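PDB 2JG5: fructose 1-phosphate kinase from Staphylococcus aureus, which probably transfers a phosphate group from ATP to fructose 1-phosphate or tagatose 6-phosphate, yielding the corresponding sugar bisphosphate. Local coordinates for residues A[1-7]-A[52-58]; A[6-10]-A[86-90]; A[116-121]-A[146-151]. One frame throughout, in Å; residues are numbered along the deposited sequence.

Interaction 1 of 3, residues A[1-7]-A[52-58]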
# COMPACT_ATOMS: atom_id res chain seq x y z
N MET A 1 8.85 -1.35 -32.71
CA MET A 1 8.45 -1.28 -31.26
C MET A 1 9.42 -2.01 -30.33
O MET A 1 9.96 -3.05 -30.68
CB MET A 1 7.01 -1.79 -31.06
CG MET A 1 6.46 -1.66 -29.61
SD MET A 1 6.76 -0.11 -28.70
CE MET A 1 5.93 1.08 -29.77
N ILE A 2 9.64 -1.43 -29.15
CA ILE A 2 10.46 -1.99 -28.08
C ILE A 2 9.58 -2.39 -26.88
O ILE A 2 8.73 -1.62 -26.44
CB ILE A 2 11.53 -0.97 -27.60
CG1 ILE A 2 12.59 -0.78 -28.70
CG2 ILE A 2 12.19 -1.44 -26.33
CD1 ILE A 2 13.33 0.52 -28.64
N TYR A 3 9.80 -3.60 -26.37
CA TYR A 3 9.01 -4.15 -25.27
C TYR A 3 9.87 -4.46 -24.06
O TYR A 3 10.91 -5.11 -24.18
CB TYR A 3 8.31 -5.44 -25.70
CG TYR A 3 7.36 -5.24 -26.85
CD1 TYR A 3 7.74 -5.57 -28.16
CD2 TYR A 3 6.08 -4.73 -26.63
CE1 TYR A 3 6.87 -5.39 -29.21
CE2 TYR A 3 5.20 -4.55 -27.68
CZ TYR A 3 5.60 -4.88 -28.96
OH TYR A 3 4.74 -4.69 -30.00
N THR A 4 9.44 -3.97 -22.90
CA THR A 4 10.06 -4.36 -21.64
C THR A 4 9.14 -5.39 -20.95
O THR A 4 7.92 -5.30 -21.05
CB THR A 4 10.33 -3.14 -20.73
OG1 THR A 4 9.09 -2.52 -20.37
CG2 THR A 4 11.19 -2.14 -21.47
N VAL A 5 9.73 -6.39 -20.32
CA VAL A 5 8.94 -7.40 -19.61
C VAL A 5 9.34 -7.34 -18.13
O VAL A 5 10.52 -7.45 -17.80
CB VAL A 5 9.13 -8.81 -20.21
CG1 VAL A 5 8.22 -9.83 -19.53
CG2 VAL A 5 8.88 -8.81 -21.74
N THR A 6 8.36 -7.11 -17.26
CA THR A 6 8.52 -7.13 -15.82
C THR A 6 7.50 -8.14 -15.28
O THR A 6 6.30 -7.91 -15.31
CB THR A 6 8.30 -5.71 -15.17
OG1 THR A 6 9.18 -4.74 -15.76
CG2 THR A 6 8.55 -5.73 -13.69
N PHE A 7 7.99 -9.29 -14.82
CA PHE A 7 7.15 -10.34 -14.25
C PHE A 7 6.47 -9.96 -12.94
O PHE A 7 5.33 -10.37 -12.70
CB PHE A 7 7.99 -11.59 -13.99
CG PHE A 7 8.66 -12.14 -15.19
CD1 PHE A 7 10.01 -12.48 -15.14
CD2 PHE A 7 7.96 -12.34 -16.37
CE1 PHE A 7 10.64 -13.01 -16.25
CE2 PHE A 7 8.58 -12.87 -17.48
CZ PHE A 7 9.93 -13.20 -17.43
N GLU A 52 10.25 5.26 -27.41
CA GLU A 52 9.04 4.53 -27.07
C GLU A 52 9.32 3.09 -26.67
O GLU A 52 10.33 2.49 -27.07
CB GLU A 52 8.01 4.54 -28.21
CG GLU A 52 7.57 5.92 -28.70
CD GLU A 52 6.97 6.79 -27.60
OE1 GLU A 52 6.43 6.24 -26.61
OE2 GLU A 52 7.04 8.02 -27.75
N SER A 53 8.42 2.56 -25.87
CA SER A 53 8.46 1.18 -25.45
C SER A 53 7.11 0.92 -24.83
O SER A 53 6.41 1.85 -24.41
CB SER A 53 9.57 0.94 -24.43
OG SER A 53 9.26 1.56 -23.19
N THR A 54 6.74 -0.35 -24.80
CA THR A 54 5.49 -0.77 -24.21
C THR A 54 5.82 -1.75 -23.12
O THR A 54 6.50 -2.74 -23.36
CB THR A 54 4.60 -1.46 -25.26
OG1 THR A 54 4.44 -0.58 -26.36
CG2 THR A 54 3.23 -1.81 -24.69
N ALA A 55 5.33 -1.46 -21.92
CA ALA A 55 5.55 -2.33 -20.77
C ALA A 55 4.66 -3.57 -20.84
O ALA A 55 3.43 -3.47 -20.92
CB ALA A 55 5.36 -1.58 -19.46
N LEU A 56 5.29 -4.74 -20.82
CA LEU A 56 4.60 -6.01 -20.73
C LEU A 56 4.90 -6.62 -19.37
O LEU A 56 5.76 -6.12 -18.65
CB LEU A 56 5.06 -6.95 -21.84
CG LEU A 56 4.91 -6.54 -23.30
CD1 LEU A 56 5.30 -7.72 -24.18
CD2 LEU A 56 3.50 -6.05 -23.61
N GLY A 57 4.18 -7.68 -19.02
CA GLY A 57 4.34 -8.31 -17.71
C GLY A 57 3.01 -8.46 -17.00
O GLY A 57 1.97 -8.46 -17.65
N PHE A 58 3.03 -8.56 -15.68
CA PHE A 58 1.80 -8.89 -14.95
C PHE A 58 1.30 -7.80 -14.03
O PHE A 58 2.05 -7.30 -13.19
CB PHE A 58 1.97 -10.22 -14.19
CG PHE A 58 2.47 -11.34 -15.06
CD1 PHE A 58 3.81 -11.69 -15.06
CD2 PHE A 58 1.60 -12.01 -15.92
CE1 PHE A 58 4.27 -12.70 -15.89
CE2 PHE A 58 2.05 -13.02 -16.74
CZ PHE A 58 3.38 -13.37 -16.73
O HOH W 1 7.57 -3.88 -18.30
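Y3 and T54 stand side by side on one face of the sheet, pointing the same way, with CD2 of Y3 3.8 Å from CB of T54. M1 crosses T54 at about a right angle. Its CG, anti to the backbone N (chi1 -176°), lies over one face of the Y3 ring, toward the rim, and the bend at the second torsion brings SD 3.3 Å from OG1 of T54. Two residues on from T54, on the same face, L56 sets its CD1 branch 3.9 Å from CD2 of Y3. A branched aliphatic residue suits this buried place, where Q119 of helix 110-120 packs on it too.

Beneath these side chains run two parallel central strands of the seven-stranded sheet of the ribokinase-like α/β fold, 54-56 lying between 2-6 and 77-82. N of L56 donates to O of T4 at 2.7 Å and N of T6 to O of L56 at 3.1 Å.

The other face carries T4, A55 and T6. The first torsion of T4 (64°) turns OG1 between the backbone N and the carbonyl carbon, 3.6 Å from CA of A55; OG1 is also bonded to S43. A water binds both threonine hydroxyls and donates to O of L56, so small hydroxylated residues fit here.

At G57 the chain turns a corner; a CB would collide with O of T6, and only glycine takes these backbone angles easily. Beyond it F7 and F58 lie alongside each other, CD2 of F7 3.7 Å from CE1 of F58, while O of F7 meets the edge of the F58 ring, 3.1 Å from CD1.

Interaction 2 of 3, residues A[6-10]-A[86-90]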
# COMPACT_ATOMS: atom_id res chain seq x y z
N THR A 6 8.36 -7.11 -17.26
CA THR A 6 8.52 -7.13 -15.82
C THR A 6 7.50 -8.14 -15.28
O THR A 6 6.30 -7.91 -15.31
CB THR A 6 8.30 -5.71 -15.17
OG1 THR A 6 9.18 -4.74 -15.76
CG2 THR A 6 8.55 -5.73 -13.69
N PHE A 7 7.99 -9.29 -14.82
CA PHE A 7 7.15 -10.34 -14.25
C PHE A 7 6.47 -9.96 -12.94
O PHE A 7 5.33 -10.37 -12.70
CB PHE A 7 7.99 -11.59 -13.99
CG PHE A 7 8.66 -12.14 -15.19
CD1 PHE A 7 10.01 -12.48 -15.14
CD2 PHE A 7 7.96 -12.34 -16.37
CE1 PHE A 7 10.64 -13.01 -16.25
CE2 PHE A 7 8.58 -12.87 -17.48
CZ PHE A 7 9.93 -13.20 -17.43
N ASN A 8 7.17 -9.20 -12.11
CA ASN A 8 6.70 -8.88 -10.78
C ASN A 8 6.83 -7.37 -10.48
O ASN A 8 7.52 -6.97 -9.54
CB ASN A 8 7.48 -9.73 -9.75
CG ASN A 8 6.89 -9.67 -8.35
OD1 ASN A 8 5.77 -9.19 -8.16
ND2 ASN A 8 7.64 -10.14 -7.36
N PRO A 9 6.17 -6.52 -11.28
CA PRO A 9 6.28 -5.07 -11.06
C PRO A 9 5.80 -4.64 -9.67
O PRO A 9 5.11 -5.39 -8.97
CB PRO A 9 5.35 -4.49 -12.13
CG PRO A 9 4.42 -5.61 -12.47
CD PRO A 9 5.27 -6.82 -12.41
N SER A 10 6.15 -3.43 -9.28
CA SER A 10 5.86 -3.01 -7.92
C SER A 10 5.39 -1.59 -7.81
O SER A 10 5.73 -0.74 -8.63
CB SER A 10 7.10 -3.17 -7.05
OG SER A 10 8.19 -2.49 -7.64
N ASP A 86 -3.27 -8.90 -6.30
CA ASP A 86 -2.69 -7.57 -6.32
C ASP A 86 -1.21 -7.51 -6.69
O ASP A 86 -0.39 -8.27 -6.17
CB ASP A 86 -2.90 -6.87 -4.98
CG ASP A 86 -4.35 -6.47 -4.76
OD1 ASP A 86 -5.16 -6.58 -5.70
OD2 ASP A 86 -4.67 -6.03 -3.65
N THR A 87 -0.89 -6.59 -7.59
CA THR A 87 0.49 -6.20 -7.87
C THR A 87 1.12 -5.85 -6.53
O THR A 87 0.46 -5.25 -5.67
CB THR A 87 0.54 -5.02 -8.86
OG1 THR A 87 0.15 -5.47 -10.17
CG2 THR A 87 1.93 -4.43 -8.94
N ARG A 88 2.37 -6.24 -6.33
CA ARG A 88 2.99 -6.06 -5.00
C ARG A 88 3.28 -4.62 -4.65
O ARG A 88 3.44 -3.76 -5.53
CB ARG A 88 4.26 -6.91 -4.84
CG ARG A 88 5.34 -6.64 -5.86
CD ARG A 88 6.59 -7.40 -5.53
NE ARG A 88 7.55 -7.31 -6.61
CZ ARG A 88 8.86 -7.50 -6.51
NH1 ARG A 88 9.41 -7.78 -5.33
NH2 ARG A 88 9.62 -7.40 -7.58
N ILE A 89 3.33 -4.38 -3.34
CA ILE A 89 3.77 -3.12 -2.76
C ILE A 89 5.05 -3.35 -1.96
O ILE A 89 5.04 -4.00 -0.92
CB ILE A 89 2.70 -2.43 -1.85
CG1 ILE A 89 1.39 -2.18 -2.63
CG2 ILE A 89 3.26 -1.12 -1.35
CD1 ILE A 89 0.19 -1.67 -1.76
N ASN A 90 6.15 -2.83 -2.48
CA ASN A 90 7.43 -2.90 -1.84
C ASN A 90 7.62 -1.67 -0.98
O ASN A 90 7.20 -0.58 -1.38
CB ASN A 90 8.52 -2.96 -2.91
CG ASN A 90 8.48 -4.24 -3.70
OD1 ASN A 90 7.73 -5.16 -3.38
ND2 ASN A 90 9.29 -4.31 -4.75
O HOH W 2 3.86 -7.63 -8.65
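S10 and R88 mark the closest approach of the two backbones, CA to CA 5.1 Å, where strands 10-16 and 88-94 begin to run parallel in the four-stranded sheet. CA of S10 makes a CH···O contact with O of R88 at 3.5 Å, and the firmer pairing follows at I11, whose backbone bonds to R88 and N90. Before S10, the chain from N8 to P9 has no regular structure and offers its carbonyls to the other segment.

Two nitrogens of R88 grip one of these, O of N8, side-on: NE and NH2 each donate to it at 2.9 Å. The oxygen sits at the edge of the guanidinium, in its plane; NH2 lies in the carbonyl plane, whereas NE stands above it. A first torsion of 58° puts CG of R88 between the backbone N and the carbonyl carbon, and from there the extended chain carries NE and NH2 to O of N8. ND2 of N8 lies over one guanidinium face, the amide and guanidinium planes 17° apart, a contact of flat groups in which no hydrogen bond forms. From the opposite face comes ND2 of N90, toward the rim; it also meets CB of S10 at 3.4 Å. CG2 of T87 touches O of P9 at 3.3 Å, while the hydroxyl of T87 is bonded to N of G60.

This small sheet is the lid of PfkB-type kinases, and I89, next to R88 in strand 88-94, bonds through O to OH of Y13 of the second subunit. R88 also donates from NH1 to O of A103. Carbonyls of two separate parts of the chain, with amides over both faces, thus hold the guanidinium in one orientation.

Interaction 3 of 3, residues A[116-121]-A[146-151]; sequences LLQQIK and QIAQIT
The carbonyl oxygen of I147 takes two backbone bonds of its own helix, from N of I150 at 2.9 Å and from N of T151 at 3.2 Å, while CG2 of I120 rests against it from the neighbouring helix at 4.2 Å. With the peptide groups bonded along each helix, apolar side chains are left to make the contact.

I150 is the chief of them. It points at helix 110-120 and crosses I120 and L117 at about right angles, dividing its two branches between them. The first torsion, -67° to CG1, leaves CG2 beside the carbonyl carbon, where it reaches CG2 of I120 at 3.7 Å; CD1 of I150 touches CB of L117, also at 3.7 Å. A β-branched residue suits this place because it can fill both directions at once.

Helices 110-120 and 143-154 are neighbours in the α/β fold, the second being the helix of the β-α-β unit joining strands 128-132 and 157-161. The axes of segments 116-120 and 146-151 pass 9.6 Å apart, with 24° between their directions.

On the sheet side, I120 and T151 lie alongside, CG2 to CG2 3.7 Å, with I120 also packing on L56 and T151 on L158. Threonine can be buried here because its OG1 donates to O of A148. Toward the surface, CG of K121 lies 3.8 Å from CG2 of I150, and L117 meets Q146, whose amide nitrogen is held by D142.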
# COMPACT_ATOMS: atom_id res chain seq x y z
N LEU A 116 1.14 -13.95 -21.81
CA LEU A 116 2.36 -13.16 -22.00
C LEU A 116 3.17 -13.66 -23.19
O LEU A 116 3.59 -12.87 -24.02
CB LEU A 116 3.24 -13.16 -20.74
CG LEU A 116 4.65 -12.58 -20.89
CD1 LEU A 116 4.57 -11.12 -21.37
CD2 LEU A 116 5.44 -12.67 -19.58
N LEU A 117 3.39 -14.97 -23.23
CA LEU A 117 4.05 -15.63 -24.36
C LEU A 117 3.35 -15.38 -25.69
O LEU A 117 4.01 -15.28 -26.73
CB LEU A 117 4.14 -17.13 -24.12
CG LEU A 117 4.91 -17.68 -22.93
CD1 LEU A 117 4.92 -19.21 -22.99
CD2 LEU A 117 6.34 -17.10 -22.87
N GLN A 118 2.02 -15.30 -25.66
CA GLN A 118 1.25 -15.04 -26.88
C GLN A 118 1.57 -13.65 -27.43
O GLN A 118 1.55 -13.45 -28.64
CB GLN A 118 -0.26 -15.21 -26.65
CG GLN A 118 -1.15 -14.95 -27.90
CD GLN A 118 -1.03 -16.03 -28.97
OE1 GLN A 118 -0.68 -17.17 -28.68
NE2 GLN A 118 -1.34 -15.67 -30.21
N GLN A 119 1.88 -12.72 -26.53
CA GLN A 119 2.29 -11.38 -26.92
C GLN A 119 3.67 -11.38 -27.55
O GLN A 119 3.92 -10.64 -28.50
CB GLN A 119 2.28 -10.43 -25.73
CG GLN A 119 0.91 -10.15 -25.18
CD GLN A 119 0.95 -9.17 -24.04
OE1 GLN A 119 1.89 -9.18 -23.24
NE2 GLN A 119 -0.06 -8.31 -23.96
N ILE A 120 4.57 -12.20 -27.01
CA ILE A 120 5.92 -12.30 -27.54
C ILE A 120 5.88 -12.98 -28.91
O ILE A 120 6.70 -12.67 -29.78
CB ILE A 120 6.88 -13.06 -26.59
CG1 ILE A 120 6.75 -12.54 -25.14
CG2 ILE A 120 8.33 -13.01 -27.11
CD1 ILE A 120 7.09 -11.06 -24.91
N LYS A 121 4.92 -13.89 -29.08
CA LYS A 121 4.67 -14.53 -30.38
C LYS A 121 4.29 -13.55 -31.49
O LYS A 121 4.45 -13.88 -32.68
CB LYS A 121 3.61 -15.63 -30.25
CG LYS A 121 4.17 -16.95 -29.73
CD LYS A 121 3.09 -17.93 -29.27
CE LYS A 121 3.74 -19.12 -28.55
NZ LYS A 121 2.75 -20.01 -27.87
N GLN A 146 11.68 -19.56 -22.13
CA GLN A 146 10.40 -19.71 -22.83
C GLN A 146 10.10 -18.47 -23.67
O GLN A 146 9.51 -18.56 -24.75
CB GLN A 146 9.26 -19.98 -21.85
CG GLN A 146 9.36 -21.32 -21.09
CD GLN A 146 8.01 -21.77 -20.51
OE1 GLN A 146 6.95 -21.33 -20.98
NE2 GLN A 146 8.04 -22.63 -19.50
N ILE A 147 10.53 -17.31 -23.18
CA ILE A 147 10.44 -16.08 -23.93
C ILE A 147 11.52 -16.11 -25.03
O ILE A 147 11.21 -15.95 -26.22
CB ILE A 147 10.54 -14.84 -22.99
CG1 ILE A 147 9.20 -14.62 -22.28
CG2 ILE A 147 10.97 -13.58 -23.76
CD1 ILE A 147 9.31 -13.92 -20.93
N ALA A 148 12.76 -16.38 -24.63
CA ALA A 148 13.91 -16.35 -25.55
C ALA A 148 13.70 -17.22 -26.78
O ALA A 148 14.15 -16.89 -27.89
CB ALA A 148 15.17 -16.77 -24.82
N GLN A 149 13.00 -18.32 -26.58
CA GLN A 149 12.75 -19.29 -27.63
C GLN A 149 11.77 -18.81 -28.69
O GLN A 149 11.84 -19.22 -29.86
CB GLN A 149 12.21 -20.53 -26.98
CG GLN A 149 12.34 -21.73 -27.80
CD GLN A 149 11.67 -22.87 -27.14
OE1 GLN A 149 10.70 -22.67 -26.40
NE2 GLN A 149 12.18 -24.08 -27.37
N ILE A 150 10.82 -17.98 -28.27
CA ILE A 150 9.85 -17.37 -29.16
C ILE A 150 10.50 -16.27 -30.01
O ILE A 150 10.24 -16.18 -31.22
CB ILE A 150 8.65 -16.79 -28.37
CG1 ILE A 150 7.84 -17.92 -27.71
CG2 ILE A 150 7.76 -15.94 -29.28
CD1 ILE A 150 6.75 -17.43 -26.77
N THR A 151 11.35 -15.46 -29.38
CA THR A 151 12.02 -14.36 -30.07
C THR A 151 12.98 -14.89 -31.10
O THR A 151 13.18 -14.26 -32.13
CB THR A 151 12.80 -13.43 -29.11
OG1 THR A 151 13.86 -14.17 -28.49
CG2 THR A 151 11.88 -12.84 -28.06

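Interactions 1 and 2 start from the same stretch and share T6 and F7: strand 2-6 pairs deep in the central sheet, and the loop after it turns to the lid. Interaction 1 is core and rests on regular backbone bonds; interaction 2 is also largely buried, but relies on one arginine that grips a carbonyl oxygen and lies between two amides, close to the second subunit. Interaction 3, further from the chain's centre, joins two helices by apolar contact without a hydrogen bond between them, and its outer side, at K121, is exposed. F7 links the layers: its ring touches F58 in interaction 1 and reaches L116 and I147 of interaction 3. Q119 makes a second link by packing on L56.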